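Ankyrin repeat and SOCS box protein 11 (Homo sapiens, PDB 4UUC) acts as the substrate-recognition subunit of a cullin-5 E3 ubiquitin ligase that sends target proteins for proteasomal degradation, the chain here being its ankyrin repeat domain. Local coordinates at residues K194-N197 with K201-L204; A174-N179 with L204-P209; L186-A191 with L218-P223. One frame throughout, in Å; residues are numbered along the deposited sequence.

Contact 1: K194-N197 with K201-L204; sequences KRRN and KSAL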
loop_
_atom_site.group_PDB
_atom_site.type_symbol
_atom_site.label_atom_id
_atom_site.label_comp_id
_atom_site.label_asym_id
_atom_site.label_seq_id
_atom_site.Cartn_x
_atom_site.Cartn_y
_atom_site.Cartn_z
ATOM N N LYS A 194 21.467 -15.930 6.496
ATOM C CA LYS A 194 21.867 -16.525 7.768
ATOM C C LYS A 194 21.284 -15.804 8.987
ATOM O O LYS A 194 21.061 -16.428 10.026
ATOM C CB LYS A 194 23.397 -16.555 7.866
ATOM C CG LYS A 194 24.073 -17.408 6.792
ATOM C CD LYS A 194 23.829 -18.897 7.003
ATOM C CE LYS A 194 24.374 -19.732 5.847
ATOM N NZ LYS A 194 25.861 -19.711 5.754
ATOM N N ARG A 195 21.015 -14.505 8.874
ATOM C CA ARG A 195 20.667 -13.731 10.063
ATOM C C ARG A 195 19.329 -14.159 10.664
ATOM O O ARG A 195 18.398 -14.555 9.954
ATOM C CB ARG A 195 20.651 -12.232 9.756
ATOM C CG ARG A 195 19.653 -11.796 8.717
ATOM C CD ARG A 195 19.656 -10.282 8.595
ATOM N NE ARG A 195 19.055 -9.642 9.761
ATOM C CZ ARG A 195 18.957 -8.328 9.932
ATOM N NH1 ARG A 195 19.434 -7.495 9.014
ATOM N NH2 ARG A 195 18.384 -7.846 11.026
ATOM N N ARG A 196 19.260 -14.084 11.988
ATOM C CA ARG A 196 18.105 -14.557 12.739
ATOM C C ARG A 196 17.229 -13.398 13.190
ATOM O O ARG A 196 17.715 -12.278 13.372
ATOM C CB ARG A 196 18.571 -15.382 13.941
ATOM C CG ARG A 196 19.515 -16.510 13.549
ATOM C CD ARG A 196 19.891 -17.402 14.721
ATOM N NE ARG A 196 20.544 -18.625 14.256
ATOM C CZ ARG A 196 19.900 -19.714 13.840
ATOM N NH1 ARG A 196 18.573 -19.751 13.835
ATOM N NH2 ARG A 196 20.583 -20.774 13.430
ATOM N N ASN A 197 15.938 -13.677 13.364
ATOM C CA ASN A 197 14.973 -12.661 13.773
ATOM C C ASN A 197 14.746 -12.661 15.286
ATOM O O ASN A 197 15.520 -13.254 16.035
ATOM C CB ASN A 197 13.646 -12.860 13.023
ATOM C CG ASN A 197 12.902 -14.133 13.426
ATOM O OD1 ASN A 197 13.319 -14.874 14.316
ATOM N ND2 ASN A 197 11.783 -14.386 12.755
ATOM N N LYS A 201 15.071 -17.197 14.761
ATOM C CA LYS A 201 14.904 -18.052 13.579
ATOM C C LYS A 201 15.551 -17.456 12.331
ATOM O O LYS A 201 15.426 -16.260 12.067
ATOM C CB LYS A 201 13.417 -18.288 13.297
ATOM C CG LYS A 201 12.623 -18.867 14.461
ATOM C CD LYS A 201 13.007 -20.308 14.752
ATOM C CE LYS A 201 12.112 -20.910 15.833
ATOM N NZ LYS A 201 12.487 -22.316 16.152
ATOM N N SER A 202 16.236 -18.298 11.563
ATOM C CA SER A 202 16.668 -17.929 10.222
ATOM C C SER A 202 15.511 -18.133 9.246
ATOM O O SER A 202 14.518 -18.782 9.580
ATOM C CB SER A 202 17.863 -18.769 9.786
ATOM O OG SER A 202 17.461 -20.116 9.600
ATOM N N ALA A 203 15.640 -17.588 8.041
ATOM C CA ALA A 203 14.620 -17.788 7.019
ATOM C C ALA A 203 14.412 -19.283 6.769
ATOM O O ALA A 203 13.279 -19.754 6.696
ATOM C CB ALA A 203 15.003 -17.075 5.734
ATOM N N LEU A 204 15.507 -20.031 6.672
ATOM C CA LEU A 204 15.419 -21.471 6.457
ATOM C C LEU A 204 14.634 -22.154 7.583
ATOM O O LEU A 204 13.818 -23.037 7.324
ATOM C CB LEU A 204 16.816 -22.082 6.338
ATOM C CG LEU A 204 16.882 -23.576 6.003
ATOM C CD1 LEU A 204 16.224 -23.883 4.657
ATOM C CD2 LEU A 204 18.328 -24.045 6.008
HETATM O O HOH W 1 17.707 -15.434 7.474
#
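The side-chain oxygen OD1 of N197 accepts two backbone N-H groups across the turn, K201 N at 2.9 Å and that of Q199. The bond from K201 N is fairly straight (158°), although the donor stands above the amide plane. With chi1 at 68°, CG of N197 sits between the backbone N and the carbonyl carbon, which folds the amide back over its own turn. The same residue closes the turn through its backbone as well: N197 N donates to K201 O at 2.9 Å. K201 O also receives the CA-H of R196, whose CA lies 3.2 Å away.

The aliphatic start of K201 passes beside the amide, its CB 3.6 Å from N197 OD1. R196 reaches out as an extended chain, and its guanidinium has S202 CB over one face and K201 CA near its edge. The polar end is held by D205, in a salt bridge from NH1, and by G200 O. S202 and D205 form a capping box at the start of helix 203-206, so R196 also touches the carboxylate that caps the helix. Water 1 bridges R195 O, at 2.7 Å, and A203 N, at 3.0 Å, giving the first turn of the helix another tie to the incoming loop.

S202-A203-L204 takes the place of the Thr-Pro-Leu that opens the first helix of a typical ankyrin repeat. Here side chains of N197, S202 and D205 satisfy backbone N-H groups alongside the N197 N to K201 O bond, implying a helix entry secured by both.

Contact 2: A174-N179 with L204-P209; sequences AARQSN and LDLAAP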
loop_
_atom_site.group_PDB
_atom_site.type_symbol
_atom_site.label_atom_id
_atom_site.label_comp_id
_atom_site.label_asym_id
_atom_site.label_seq_id
_atom_site.Cartn_x
_atom_site.Cartn_y
_atom_site.Cartn_z
ATOM N N ALA A 174 9.088 -13.814 3.493
ATOM C CA ALA A 174 8.948 -14.633 2.296
ATOM C C ALA A 174 9.027 -16.125 2.629
ATOM O O ALA A 174 8.354 -16.944 2.000
ATOM C CB ALA A 174 10.017 -14.259 1.269
ATOM N N ALA A 175 9.844 -16.466 3.621
ATOM C CA ALA A 175 10.043 -17.857 4.021
ATOM C C ALA A 175 8.768 -18.476 4.592
ATOM O O ALA A 175 8.576 -19.687 4.519
ATOM C CB ALA A 175 11.174 -17.953 5.036
ATOM N N ARG A 176 7.908 -17.640 5.170
ATOM C CA ARG A 176 6.648 -18.113 5.737
ATOM C C ARG A 176 5.564 -18.301 4.678
ATOM O O ARG A 176 4.518 -18.893 4.959
ATOM C CB ARG A 176 6.137 -17.137 6.796
ATOM C CG ARG A 176 7.005 -17.025 8.024
ATOM C CD ARG A 176 6.258 -16.289 9.123
ATOM N NE ARG A 176 7.126 -15.907 10.228
ATOM C CZ ARG A 176 7.852 -14.793 10.267
ATOM N NH1 ARG A 176 7.825 -13.934 9.256
ATOM N NH2 ARG A 176 8.608 -14.534 11.322
ATOM N N GLN A 177 5.805 -17.780 3.477
ATOM C CA GLN A 177 4.839 -17.879 2.384
ATOM C C GLN A 177 5.220 -19.016 1.435
ATOM O O GLN A 177 5.996 -19.898 1.799
ATOM C CB GLN A 177 4.740 -16.557 1.614
ATOM C CG GLN A 177 4.646 -15.309 2.478
ATOM C CD GLN A 177 3.624 -15.418 3.589
ATOM O OE1 GLN A 177 2.555 -16.005 3.414
ATOM N NE2 GLN A 177 3.950 -14.848 4.744
ATOM N N SER A 178 4.674 -18.979 0.221
ATOM C CA SER A 178 4.801 -20.089 -0.722
ATOM C C SER A 178 5.336 -19.667 -2.094
ATOM O O SER A 178 5.165 -20.397 -3.076
ATOM C CB SER A 178 3.440 -20.771 -0.895
ATOM O OG SER A 178 2.959 -21.257 0.346
ATOM N N ASN A 179 5.992 -18.510 -2.161
ATOM C CA ASN A 179 6.486 -17.983 -3.436
ATOM C C ASN A 179 7.999 -18.084 -3.584
ATOM O O ASN A 179 8.754 -17.365 -2.927
ATOM C CB ASN A 179 6.069 -16.526 -3.617
ATOM C CG ASN A 179 6.201 -16.067 -5.055
ATOM O OD1 ASN A 179 7.303 -15.815 -5.537
ATOM N ND2 ASN A 179 5.073 -15.971 -5.755
ATOM N N LEU A 204 15.507 -20.031 6.672
ATOM C CA LEU A 204 15.419 -21.471 6.457
ATOM C C LEU A 204 14.634 -22.154 7.583
ATOM O O LEU A 204 13.818 -23.037 7.324
ATOM C CB LEU A 204 16.816 -22.082 6.338
ATOM C CG LEU A 204 16.882 -23.576 6.003
ATOM C CD1 LEU A 204 16.224 -23.883 4.657
ATOM C CD2 LEU A 204 18.328 -24.045 6.008
ATOM N N ASP A 205 14.864 -21.732 8.826
ATOM C CA ASP A 205 14.127 -22.283 9.966
ATOM C C ASP A 205 12.618 -22.098 9.808
ATOM O O ASP A 205 11.827 -22.941 10.243
ATOM C CB ASP A 205 14.565 -21.624 11.283
ATOM C CG ASP A 205 15.994 -21.957 11.677
ATOM O OD1 ASP A 205 16.514 -23.020 11.276
ATOM O OD2 ASP A 205 16.596 -21.144 12.414
ATOM N N LEU A 206 12.219 -20.982 9.204
ATOM C CA LEU A 206 10.805 -20.636 9.083
ATOM C C LEU A 206 10.100 -21.373 7.951
ATOM O O LEU A 206 8.880 -21.528 7.978
ATOM C CB LEU A 206 10.645 -19.130 8.872
ATOM C CG LEU A 206 11.057 -18.241 10.047
ATOM C CD1 LEU A 206 11.056 -16.784 9.622
ATOM C CD2 LEU A 206 10.130 -18.451 11.238
ATOM N N ALA A 207 10.860 -21.816 6.953
ATOM C CA ALA A 207 10.271 -22.454 5.783
ATOM C C ALA A 207 9.633 -23.789 6.148
ATOM O O ALA A 207 10.145 -24.521 6.992
ATOM C CB ALA A 207 11.323 -22.647 4.697
ATOM N N ALA A 208 8.513 -24.096 5.502
ATOM C CA ALA A 208 7.813 -25.356 5.723
ATOM C C ALA A 208 8.654 -26.531 5.224
ATOM O O ALA A 208 9.176 -26.482 4.110
ATOM C CB ALA A 208 6.469 -25.338 5.023
ATOM N N PRO A 209 8.798 -27.585 6.050
ATOM C CA PRO A 209 9.603 -28.743 5.641
ATOM C C PRO A 209 9.180 -29.332 4.299
ATOM O O PRO A 209 7.985 -29.447 4.023
ATOM C CB PRO A 209 9.363 -29.752 6.766
ATOM C CG PRO A 209 9.051 -28.924 7.948
ATOM C CD PRO A 209 8.293 -27.739 7.428
HETATM O O HOH W 2 7.156 -21.981 3.856
#
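The backbones come close where helix 203-206 ends, with A175 CA 4.9 Å from A207 CA and no direct hydrogen bond between the two segments. The carbonyl of A175 is directed at A207, whose CA makes a CA-H...O contact with A175 O at 3.5 Å and 155°. A207 is the residue at which the chain leaves helical geometry. Just beyond it, water 2 joins the segments: it donates to A175 O at 2.8 Å and to Q177 O at 3.1 Å, and accepts from A208 N at 3.0 Å. One water thus serves two carbonyls of one segment and an N-H of the other.

Next to the water, the small side chain of A175 is directed at L206, their CB atoms 4.0 Å apart. L206 then extends its branches toward R176. Its CD1 lies over one face of the guanidinium, offset toward the rim and 3.7 Å from R176 NH2, while CD2 approaches R176 NE at 4.1 Å. R176 can reach this far because its chain runs extended from CG to NE; the methyl group packs on the flat cation while NH1 forms a salt bridge with D168. That bridge probably helps fix the guanidinium against the leucine, and N197 lies against the same side chain.

The contact joins helix 170-175 to helix 203-206, two helices that begin successive helix pairs in the ankyrin stack. A174, in turn, packs on V182, I183 and L186 of helix 180-188, while L204 and A207 face helix 212-220, so each partner of this contact also lies against the helix that follows it.

Contact 3: L186-A191 with L218-P223; sequences LTDYGA and LLREGP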
loop_
_atom_site.group_PDB
_atom_site.type_symbol
_atom_site.label_atom_id
_atom_site.label_comp_id
_atom_site.label_asym_id
_atom_site.label_seq_id
_atom_site.Cartn_x
_atom_site.Cartn_y
_atom_site.Cartn_z
ATOM N N LEU A 186 15.041 -11.813 -3.743
ATOM C CA LEU A 186 15.685 -11.268 -2.552
ATOM C C LEU A 186 17.151 -11.691 -2.467
ATOM O O LEU A 186 18.035 -10.874 -2.201
ATOM C CB LEU A 186 14.954 -11.711 -1.283
ATOM C CG LEU A 186 13.584 -11.089 -1.014
ATOM C CD1 LEU A 186 12.974 -11.722 0.229
ATOM C CD2 LEU A 186 13.680 -9.582 -0.852
ATOM N N THR A 187 17.398 -12.978 -2.677
ATOM C CA THR A 187 18.752 -13.507 -2.627
ATOM C C THR A 187 19.627 -12.857 -3.701
ATOM O O THR A 187 20.772 -12.480 -3.430
ATOM C CB THR A 187 18.759 -15.031 -2.808
ATOM O OG1 THR A 187 17.957 -15.637 -1.789
ATOM C CG2 THR A 187 20.179 -15.576 -2.724
ATOM N N ASP A 188 19.086 -12.718 -4.909
ATOM C CA ASP A 188 19.821 -12.090 -6.010
ATOM C C ASP A 188 20.229 -10.655 -5.676
ATOM O O ASP A 188 21.242 -10.162 -6.177
ATOM C CB ASP A 188 18.992 -12.076 -7.298
ATOM C CG ASP A 188 18.839 -13.451 -7.927
ATOM O OD1 ASP A 188 19.602 -14.378 -7.579
ATOM O OD2 ASP A 188 17.951 -13.596 -8.791
ATOM N N TYR A 189 19.430 -9.989 -4.843
ATOM C CA TYR A 189 19.684 -8.604 -4.461
ATOM C C TYR A 189 20.384 -8.490 -3.104
ATOM O O TYR A 189 20.408 -7.421 -2.493
ATOM C CB TYR A 189 18.373 -7.813 -4.453
ATOM C CG TYR A 189 18.032 -7.226 -5.799
ATOM C CD1 TYR A 189 17.320 -7.955 -6.738
ATOM C CD2 TYR A 189 18.437 -5.942 -6.137
ATOM C CE1 TYR A 189 17.011 -7.424 -7.973
ATOM C CE2 TYR A 189 18.134 -5.401 -7.370
ATOM C CZ TYR A 189 17.423 -6.143 -8.282
ATOM O OH TYR A 189 17.121 -5.603 -9.508
ATOM N N GLY A 190 20.958 -9.597 -2.643
ATOM C CA GLY A 190 21.896 -9.571 -1.534
ATOM C C GLY A 190 21.329 -9.822 -0.150
ATOM O O GLY A 190 21.951 -9.451 0.847
ATOM N N ALA A 191 20.163 -10.455 -0.073
ATOM C CA ALA A 191 19.570 -10.769 1.220
ATOM C C ALA A 191 20.496 -11.665 2.034
ATOM O O ALA A 191 21.146 -12.560 1.493
ATOM C CB ALA A 191 18.223 -11.433 1.039
ATOM N N LEU A 218 17.572 -23.640 0.655
ATOM C CA LEU A 218 18.659 -24.608 0.767
ATOM C C LEU A 218 19.626 -24.487 -0.409
ATOM O O LEU A 218 20.839 -24.611 -0.237
ATOM C CB LEU A 218 18.104 -26.032 0.842
ATOM C CG LEU A 218 17.494 -26.461 2.177
ATOM C CD1 LEU A 218 16.686 -27.732 2.011
ATOM C CD2 LEU A 218 18.584 -26.650 3.221
ATOM N N LEU A 219 19.087 -24.236 -1.598
ATOM C CA LEU A 219 19.904 -24.154 -2.811
ATOM C C LEU A 219 20.758 -22.885 -2.875
ATOM O O LEU A 219 21.804 -22.870 -3.525
ATOM C CB LEU A 219 19.013 -24.225 -4.054
ATOM C CG LEU A 219 18.396 -25.587 -4.375
ATOM C CD1 LEU A 219 17.322 -25.437 -5.444
ATOM C CD2 LEU A 219 19.463 -26.577 -4.816
ATOM N N ARG A 220 20.315 -21.829 -2.195
ATOM C CA ARG A 220 20.982 -20.527 -2.253
ATOM C C ARG A 220 21.899 -20.272 -1.058
ATOM O O ARG A 220 22.750 -19.383 -1.100
ATOM C CB ARG A 220 19.949 -19.401 -2.330
ATOM C CG ARG A 220 19.031 -19.433 -3.550
ATOM C CD ARG A 220 19.793 -19.423 -4.865
ATOM N NE ARG A 220 20.606 -18.221 -5.052
ATOM C CZ ARG A 220 20.207 -17.122 -5.684
ATOM N NH1 ARG A 220 18.987 -17.035 -6.201
ATOM N NH2 ARG A 220 21.036 -16.093 -5.799
ATOM N N GLU A 221 21.719 -21.040 0.010
ATOM C CA GLU A 221 22.496 -20.832 1.225
ATOM C C GLU A 221 23.938 -21.273 1.014
ATOM O O GLU A 221 24.198 -22.411 0.626
ATOM C CB GLU A 221 21.877 -21.595 2.395
ATOM C CG GLU A 221 22.412 -21.176 3.751
ATOM C CD GLU A 221 21.738 -21.905 4.900
ATOM O OE1 GLU A 221 21.480 -23.122 4.771
ATOM O OE2 GLU A 221 21.465 -21.260 5.933
ATOM N N GLY A 222 24.874 -20.368 1.268
ATOM C CA GLY A 222 26.285 -20.682 1.123
ATOM C C GLY A 222 26.764 -21.659 2.182
ATOM O O GLY A 222 26.086 -21.877 3.189
ATOM N N PRO A 223 27.943 -22.259 1.964
ATOM C CA PRO A 223 28.483 -23.223 2.926
ATOM C C PRO A 223 28.902 -22.556 4.229
ATOM O O PRO A 223 28.978 -21.327 4.278
ATOM C CB PRO A 223 29.697 -23.799 2.197
ATOM C CG PRO A 223 30.138 -22.693 1.312
ATOM C CD PRO A 223 28.871 -22.030 0.842
#
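R220 meets helix 180-188 in two directions at once, presenting the edge of its guanidinium to D188 and a face to T187. At the edge, NH1 and NH2 both donate to a single carboxylate oxygen, D188 OD1, in an end-on salt bridge. The bond from R220 NH2 to D188 OD1 is 2.9 Å long with an angle of 150°, and it reaches the oxygen nearly along its C-O axis. The second, from R220 NH1 to D188 OD1 at 3.1 Å, is more bent and comes from above the carboxylate plane. Both nevertheless lie close to the guanidinium plane, and the two flat groups are turned 42° from each other.

Over the face sits the methyl of T187, with CG2 3.2 Å from R220 NH2 and 3.3 Å from R220 CZ, a tight fit. T187 can offer this methyl because its chi1 of -58° sets OG1 beside the backbone N and CG2 anti to it, while OG1 turns back to I183 O within its own helix. The arginine chain is bent at chi2 and chi3, which turns it back to bring NE, CZ and NH2 against the methyl. H184 takes a further bond from R220 NH1, and L193 touches both T187 and R220. An alanine at R220 would strip off the guanidinium and is likely to leave D188 without its countercharge and the T187 methyl without the flat group that packs on it.

Helix 180-188 ends in a Schellman motif, with G190 at positive phi as its C-prime residue. The contact ties the last turn of that helix to the last turn of helix 212-220, the second helices of neighbouring ankyrin pairs, near the carboxy-terminal end of the stack; elsewhere on helix 180-188, L186 packs against L171 and A174 of helix 170-175.

All three contacts lie at the carboxy-terminal end of the ankyrin stack, and their chemistry changes with position. Contacts 1 and 2 are partly buried and share helix 203-206: the first deals with its start, through backbone and asparagine side-chain hydrogen bonds and capping, the second with its end, through alanine and leucine packing, a methyl on an arginine face, and a bridging water. They meet directly where R196 reaches D205. Contact 3 lies at the surface and relies on a salt bridge and a threonine methyl over the arginine face, between helices 180-188 and 212-220. L204 links the levels, belonging to 201-204 and 204-209 while its methyls pack on L218 and E221; K194 packs on E221 too.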